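Aminotransferase AspB (Helicobacter pylori 26695, PDB 3EZS) probably catalyses amino-group transfer with pyridoxal 5'-phosphate as cofactor. Local coordinates at residues Leu26-Gly31 with Lys363-Ile368; Ser178-Ala183 with Lys221-Ile226; Asn321-Leu326 with Ile332-Ala337. All coordinates share one frame; numbering follows the deposited sequence. Where two conformers were deposited one is given.

Contact 1 of 3, residues Leu26-Gly31 with Lys363-Ile368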
# COMPACT_ATOMS: atom_id res chain seq x y z
N LEU A 26 -22.89 -24.65 4.83
CA LEU A 26 -22.35 -23.30 4.55
C LEU A 26 -21.16 -22.86 5.38
O LEU A 26 -21.02 -23.21 6.54
CB LEU A 26 -23.41 -22.21 4.76
CG LEU A 26 -24.54 -22.00 3.75
CD1 LEU A 26 -25.24 -20.72 4.12
CD2 LEU A 26 -24.02 -21.92 2.32
N ASP A 27 -20.32 -22.05 4.76
CA ASP A 27 -19.17 -21.49 5.41
C ASP A 27 -19.58 -20.17 6.00
O ASP A 27 -19.74 -19.20 5.27
CB ASP A 27 -18.05 -21.29 4.39
CG ASP A 27 -16.78 -20.76 5.02
OD1 ASP A 27 -16.79 -20.28 6.18
OD2 ASP A 27 -15.75 -20.82 4.33
N LEU A 28 -19.80 -20.14 7.32
CA LEU A 28 -20.18 -18.91 8.02
C LEU A 28 -19.00 -18.37 8.85
O LEU A 28 -19.20 -17.57 9.78
CB LEU A 28 -21.41 -19.15 8.90
CG LEU A 28 -22.71 -19.61 8.21
CD1 LEU A 28 -23.75 -20.00 9.25
CD2 LEU A 28 -23.28 -18.59 7.24
N GLY A 29 -17.78 -18.77 8.49
CA GLY A 29 -16.56 -18.33 9.18
C GLY A 29 -16.08 -16.99 8.67
O GLY A 29 -16.14 -16.02 9.39
N ILE A 30 -15.65 -16.93 7.42
CA ILE A 30 -15.09 -15.69 6.81
C ILE A 30 -16.09 -14.52 6.56
O ILE A 30 -17.06 -14.67 5.82
CB ILE A 30 -14.38 -16.03 5.47
CG1 ILE A 30 -13.59 -14.82 4.95
CG2 ILE A 30 -15.40 -16.53 4.41
CD1 ILE A 30 -12.67 -14.15 5.98
N GLY A 31 -15.79 -13.34 7.14
CA GLY A 31 -16.65 -12.16 7.00
C GLY A 31 -16.44 -11.38 5.70
O GLY A 31 -16.13 -10.19 5.73
N LYS A 363 -32.09 -22.69 6.45
CA LYS A 363 -31.79 -24.04 6.88
C LYS A 363 -30.58 -24.11 7.82
O LYS A 363 -30.72 -24.58 8.94
CB LYS A 363 -31.62 -24.99 5.67
CG LYS A 363 -31.45 -26.46 6.01
CD LYS A 363 -32.71 -27.03 6.65
CE LYS A 363 -32.58 -28.50 6.97
NZ LYS A 363 -33.82 -29.00 7.60
N PRO A 364 -29.39 -23.67 7.37
CA PRO A 364 -28.23 -23.76 8.27
C PRO A 364 -28.39 -23.09 9.64
O PRO A 364 -27.87 -23.61 10.63
CB PRO A 364 -27.11 -23.07 7.49
CG PRO A 364 -27.76 -22.37 6.39
CD PRO A 364 -28.99 -23.12 6.07
N LEU A 365 -29.08 -21.95 9.70
CA LEU A 365 -29.25 -21.26 10.99
C LEU A 365 -30.15 -22.06 11.91
O LEU A 365 -29.92 -22.11 13.11
CB LEU A 365 -29.77 -19.83 10.80
CG LEU A 365 -28.86 -18.82 10.08
CD1 LEU A 365 -29.58 -17.48 9.93
CD2 LEU A 365 -27.55 -18.63 10.82
N GLU A 366 -31.19 -22.69 11.35
CA GLU A 366 -32.07 -23.56 12.15
C GLU A 366 -31.31 -24.77 12.72
O GLU A 366 -31.50 -25.15 13.89
CB GLU A 366 -33.27 -24.03 11.33
CG GLU A 366 -34.26 -22.89 11.08
CD GLU A 366 -35.49 -23.28 10.24
OE1 GLU A 366 -35.53 -24.40 9.65
OE2 GLU A 366 -36.42 -22.45 10.19
N ILE A 367 -30.46 -25.34 11.88
CA ILE A 367 -29.65 -26.48 12.25
C ILE A 367 -28.74 -26.10 13.42
O ILE A 367 -28.68 -26.80 14.43
CB ILE A 367 -28.82 -26.98 11.05
CG1 ILE A 367 -29.74 -27.63 10.01
CG2 ILE A 367 -27.82 -28.02 11.48
CD1 ILE A 367 -29.05 -27.97 8.69
N ILE A 368 -28.06 -24.97 13.27
CA ILE A 368 -27.20 -24.46 14.32
C ILE A 368 -27.97 -24.38 15.64
O ILE A 368 -27.47 -24.86 16.67
CB ILE A 368 -26.61 -23.09 13.94
CG1 ILE A 368 -25.55 -23.26 12.84
CG2 ILE A 368 -25.96 -22.39 15.18
CD1 ILE A 368 -24.99 -21.91 12.22
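The apolar seam that ties the N-terminal segment 26-31 to the C-terminal helix 358-372 is made by Leu26 and Leu28 meeting Pro364, Leu365 and Ile368. Leu26 reaches the proline ring with one branch, its CD1 lying 3.8 Å from Pro364 CG, and the two side chains meet at a slant. Leu28 goes deeper. Its CG stands beside the backbone N (chi1 -60°) and CD1 prolongs the chain (chi2 171°), which sends that methyl toward the helix. There CD1 meets the end of the isoleucine, 3.7 Å from Ile368 CD1, while the pair Leu28 CD1 and Leu365 CD2 is looser at 4.3 Å. Leu361, one turn before Leu365, extends the same apolar patch against Leu26 and Leu28. In fold-type I aminotransferases the chain ends commonly come together in the small domain, and here two parts of the chain more than 300 residues apart do so without any hydrogen bond between them. Pro364 has no N-H to offer the preceding turn, where the helix is kinked, yet its carbonyl still serves the helix: Ile368 N donates to Pro364 O at 3.0 Å. On the other partner the backbone is shaped by an Asx turn, in which Gly29 N donates to Asp27 OD1 at 2.9 Å with an N-H...O angle of 156°. The same glycine accepts at its O from Arg351 NH2 of strand 349-353, and Phe300, from the loop after helix 280-299, packs on Leu365 and Ile368.

Contact 2 of 3, residues Ser178-Ala183 with Lys221-Ile226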
# COMPACT_ATOMS: atom_id res chain seq x y z
N SER A 178 -19.11 10.92 25.29
CA SER A 178 -18.28 10.71 26.48
C SER A 178 -16.83 10.44 26.10
O SER A 178 -15.92 10.98 26.72
CB SER A 178 -18.79 9.55 27.32
OG SER A 178 -20.07 9.83 27.84
N TRP A 179 -16.63 9.60 25.09
CA TRP A 179 -15.28 9.29 24.62
C TRP A 179 -14.59 10.53 24.06
O TRP A 179 -13.42 10.73 24.32
CB TRP A 179 -15.28 8.19 23.57
CG TRP A 179 -15.31 6.80 24.13
CD1 TRP A 179 -16.36 5.94 24.12
CD2 TRP A 179 -14.23 6.12 24.78
NE1 TRP A 179 -16.01 4.77 24.71
CE2 TRP A 179 -14.71 4.84 25.13
CE3 TRP A 179 -12.91 6.45 25.08
CZ2 TRP A 179 -13.91 3.88 25.77
CZ3 TRP A 179 -12.11 5.49 25.73
CH2 TRP A 179 -12.62 4.23 26.07
N VAL A 180 -15.31 11.34 23.29
CA VAL A 180 -14.71 12.56 22.74
C VAL A 180 -14.23 13.46 23.88
O VAL A 180 -13.10 13.95 23.87
CB VAL A 180 -15.69 13.31 21.80
CG1 VAL A 180 -15.20 14.73 21.50
CG2 VAL A 180 -15.91 12.52 20.51
N LYS A 181 -15.08 13.64 24.89
CA LYS A 181 -14.72 14.47 26.05
C LYS A 181 -13.51 13.91 26.81
O LYS A 181 -12.67 14.68 27.29
CB LYS A 181 -15.93 14.63 26.97
CG LYS A 181 -17.05 15.49 26.35
CD LYS A 181 -18.24 15.65 27.29
CE LYS A 181 -19.35 16.50 26.67
NZ LYS A 181 -18.94 17.91 26.46
N LEU A 182 -13.43 12.60 26.96
CA LEU A 182 -12.25 11.99 27.60
C LEU A 182 -10.98 12.23 26.76
O LEU A 182 -9.94 12.60 27.31
CB LEU A 182 -12.47 10.50 27.83
CG LEU A 182 -13.53 10.21 28.91
CD1 LEU A 182 -13.89 8.72 28.91
CD2 LEU A 182 -13.08 10.69 30.31
N ALA A 183 -11.08 12.06 25.45
CA ALA A 183 -9.96 12.31 24.54
C ALA A 183 -9.45 13.74 24.68
O ALA A 183 -8.24 13.98 24.68
CB ALA A 183 -10.39 12.04 23.10
N LYS A 221 -10.69 17.88 16.70
CA LYS A 221 -9.41 17.78 17.39
C LYS A 221 -9.27 16.43 18.09
O LYS A 221 -10.20 16.00 18.80
CB LYS A 221 -9.28 18.89 18.44
CG LYS A 221 -7.98 18.84 19.26
CD LYS A 221 -7.85 20.07 20.16
CE LYS A 221 -6.52 20.10 20.94
NZ LYS A 221 -6.44 19.08 22.03
N ASN A 222 -8.12 15.77 17.88
CA ASN A 222 -7.78 14.46 18.43
C ASN A 222 -8.64 13.28 17.93
O ASN A 222 -8.46 12.15 18.41
CB ASN A 222 -7.82 14.48 19.97
CG ASN A 222 -6.66 15.23 20.59
OD1 ASN A 222 -5.99 16.02 19.93
ND2 ASN A 222 -6.40 14.95 21.86
N VAL A 223 -9.53 13.52 16.97
CA VAL A 223 -10.50 12.49 16.57
C VAL A 223 -10.50 12.22 15.06
O VAL A 223 -10.45 13.15 14.23
CB VAL A 223 -11.92 12.88 17.05
CG1 VAL A 223 -12.97 11.85 16.62
CG2 VAL A 223 -11.93 13.06 18.59
N LEU A 224 -10.59 10.93 14.73
CA LEU A 224 -10.57 10.42 13.36
C LEU A 224 -11.46 9.19 13.21
O LEU A 224 -11.66 8.44 14.15
CB LEU A 224 -9.13 10.05 12.97
CG LEU A 224 -8.08 11.18 12.98
CD1 LEU A 224 -6.77 10.68 13.45
CD2 LEU A 224 -7.97 11.91 11.66
N VAL A 225 -12.02 9.01 12.02
CA VAL A 225 -12.89 7.89 11.70
C VAL A 225 -12.32 7.30 10.41
O VAL A 225 -11.83 8.02 9.56
CB VAL A 225 -14.38 8.30 11.52
CG1 VAL A 225 -15.00 8.84 12.84
CG2 VAL A 225 -14.55 9.33 10.40
N ILE A 226 -12.40 5.99 10.28
CA ILE A 226 -11.85 5.26 9.14
C ILE A 226 -13.00 4.52 8.43
O ILE A 226 -13.75 3.79 9.07
CB ILE A 226 -10.73 4.29 9.61
CG1 ILE A 226 -9.54 5.10 10.11
CG2 ILE A 226 -10.31 3.32 8.47
CD1 ILE A 226 -8.35 4.27 10.63
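Val180 and Val223 meet through their CG2 methyls, 4.5 Å apart, where helix 173-186 lies over the start of strand 223-228. In both valines CG1 is anti to the backbone N (chi1 166° for Val180 and 178° for Val223), which leaves CG2 beside that N, and it is these second branches that meet. The approach is loose, and Leu208 of helix 208-214 touches both residues. A turn further along the helix, Ala183 points its short side chain at Asn222, and its carbonyl group makes the closest approach, with Ala183 O 3.5 Å from Asn222 ND2. The conformation of the asparagine explains this. Its backbone adopts the left-handed conformation just before the strand, CG stands beside the backbone N, opposite the carbonyl carbon, and the small chi2 of 19° keeps OD1 near CA and pushes ND2 to the far end. That nitrogen bonds Asp187 OD1 and, more weakly, Phe188 O, both in the turn between helix 173-186 and strand 189-193. With strands 157-160 and 189-193 parallel neighbours, the helix between them forms a beta-alpha-beta crossover of the large domain. The chemistry implies a division of labour: the valine methyls supply the apolar contact, Ala183 is buried against Asn222 and Val223 without a close side-chain touch, and the amide nitrogen of Asn222 is satisfied by Asp187 in the adjoining turn, no hydrogen bond joining the two segments.

Contact 3 of 3, residues Asn321-Leu326 with Ile332-Ala337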
# COMPACT_ATOMS: atom_id res chain seq x y z
N ASN A 321 -15.20 -26.46 20.71
CA ASN A 321 -15.95 -27.70 20.67
C ASN A 321 -17.22 -27.65 19.83
O ASN A 321 -17.55 -28.62 19.14
CB ASN A 321 -16.28 -28.16 22.09
CG ASN A 321 -15.05 -28.63 22.85
OD1 ASN A 321 -13.96 -28.76 22.29
ND2 ASN A 321 -15.23 -28.90 24.13
N PHE A 322 -17.93 -26.52 19.90
CA PHE A 322 -19.16 -26.34 19.13
C PHE A 322 -18.83 -26.30 17.64
O PHE A 322 -19.54 -26.87 16.83
CB PHE A 322 -19.87 -25.05 19.57
CG PHE A 322 -21.24 -24.85 18.95
CD1 PHE A 322 -22.36 -25.42 19.53
CD2 PHE A 322 -21.40 -24.07 17.82
CE1 PHE A 322 -23.62 -25.23 18.96
CE2 PHE A 322 -22.65 -23.86 17.27
CZ PHE A 322 -23.77 -24.46 17.84
N ALA A 323 -17.74 -25.62 17.29
CA ALA A 323 -17.31 -25.52 15.89
C ALA A 323 -17.00 -26.90 15.33
O ALA A 323 -17.40 -27.19 14.21
CB ALA A 323 -16.09 -24.60 15.73
N LYS A 324 -16.30 -27.73 16.11
CA LYS A 324 -15.91 -29.09 15.72
C LYS A 324 -17.11 -29.96 15.49
O LYS A 324 -17.19 -30.63 14.46
CB LYS A 324 -14.98 -29.75 16.77
CG LYS A 324 -13.47 -29.55 16.53
CD LYS A 324 -12.61 -29.55 17.81
CE LYS A 324 -12.86 -30.70 18.78
NZ LYS A 324 -12.17 -30.48 20.10
N THR A 325 -18.02 -29.97 16.45
CA THR A 325 -19.26 -30.75 16.37
C THR A 325 -20.10 -30.36 15.15
O THR A 325 -20.56 -31.24 14.41
CB THR A 325 -20.13 -30.59 17.65
OG1 THR A 325 -19.37 -31.00 18.78
CG2 THR A 325 -21.40 -31.47 17.57
N LEU A 326 -20.29 -29.06 14.95
CA LEU A 326 -21.12 -28.60 13.84
C LEU A 326 -20.49 -28.97 12.47
O LEU A 326 -21.20 -29.38 11.55
CB LEU A 326 -21.35 -27.09 13.96
CG LEU A 326 -22.39 -26.45 13.05
CD1 LEU A 326 -23.79 -26.94 13.36
CD2 LEU A 326 -22.32 -24.95 13.20
N ILE A 332 -21.09 -27.36 8.51
CA ILE A 332 -21.23 -25.92 8.66
C ILE A 332 -20.02 -25.38 9.40
O ILE A 332 -19.72 -25.83 10.50
CB ILE A 332 -22.53 -25.54 9.40
CG1 ILE A 332 -23.76 -25.96 8.58
CG2 ILE A 332 -22.56 -24.05 9.70
CD1 ILE A 332 -25.06 -25.97 9.37
N ILE A 333 -19.35 -24.40 8.80
CA ILE A 333 -18.15 -23.80 9.39
C ILE A 333 -18.51 -22.53 10.16
O ILE A 333 -19.17 -21.64 9.62
CB ILE A 333 -17.12 -23.40 8.28
CG1 ILE A 333 -16.62 -24.64 7.53
CG2 ILE A 333 -15.95 -22.60 8.88
CD1 ILE A 333 -15.88 -24.34 6.19
N THR A 334 -18.10 -22.49 11.42
CA THR A 334 -18.28 -21.32 12.29
C THR A 334 -16.91 -20.97 12.88
O THR A 334 -16.00 -21.80 12.89
CB THR A 334 -19.32 -21.60 13.40
OG1 THR A 334 -18.82 -22.57 14.33
CG2 THR A 334 -20.66 -22.10 12.79
N LEU A 335 -16.76 -19.74 13.37
CA LEU A 335 -15.50 -19.24 13.91
C LEU A 335 -15.55 -19.11 15.44
O LEU A 335 -16.30 -18.28 15.97
CB LEU A 335 -15.17 -17.86 13.31
CG LEU A 335 -13.87 -17.15 13.76
CD1 LEU A 335 -12.60 -17.97 13.37
CD2 LEU A 335 -13.79 -15.72 13.19
N PRO A 336 -14.78 -19.94 16.16
CA PRO A 336 -14.68 -19.75 17.61
C PRO A 336 -14.13 -18.35 17.90
O PRO A 336 -13.09 -17.97 17.33
CB PRO A 336 -13.67 -20.82 18.03
CG PRO A 336 -13.70 -21.82 17.00
CD PRO A 336 -13.97 -21.09 15.73
N ALA A 337 -14.82 -17.60 18.77
CA ALA A 337 -14.42 -16.22 19.09
C ALA A 337 -13.11 -16.14 19.86
O ALA A 337 -12.50 -15.06 19.93
CB ALA A 337 -15.54 -15.48 19.83
O HOH W 1 -18.49 -25.17 12.64
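With chi1 at -169°, Leu326 extends CG away from its backbone N, while Thr334 places OG1 between N and the carbonyl carbon (chi1 68°), and together these torsions sort the contact into an apolar and a polar half. In the conformer described, Leu326 CG lies 3.8 Å from Ile332 CB, and the two side chains approach each other askew. Thr334 CG2, beside the backbone N, is turned to the leucine too, although the very short separation there is doubtful because Leu326 was deposited in two conformers. The hydroxyl faces the helix one turn earlier, with Thr334 OG1 3.7 Å from Ala323 CB. That same methyl sits against the proline ring, Ala323 CB being 3.9 Å from Pro336 CG. A single water joins the polar groups: it donates to Ala323 O at 2.8 Å and to Ile332 O at 2.6 Å, and accepts from Thr334 OG1 at 3.1 Å, so two carbonyls and a hydroxyl from both partners share one bridge. Within the helix, Thr325 OG1 and Thr325 N reach Asn321 O from opposite faces of its carbonyl plane. Ile368 of helix 358-372 backs Leu326, and strand 349-353 lies beside Thr334. The chain reverses after helix 319-330, and edge strand 335-336 of a three-stranded antiparallel sheet then runs back along it, consistent with the alpha/beta small domain of fold-type I aminotransferases.

Contacts 1 and 3 are neighbours in one domain, their centres about 10 Å apart. Segment 26-31 bonds to segment 332-337 through two probable backbone hydrogen bonds, Leu28 N to Ile333 O at 2.8 Å and Ile333 N to Leu26 O at 3.1 Å, while Ile368 of contact 1 also touches Phe322 and Leu326 of contact 3. Contact 2 lies across the centre of the chain in the large domain, with centres about 36 Å from contact 1 and 37 Å from contact 3. In this family pyridoxal phosphate generally sits between such domains, although none of the three contacts is an established part of that site.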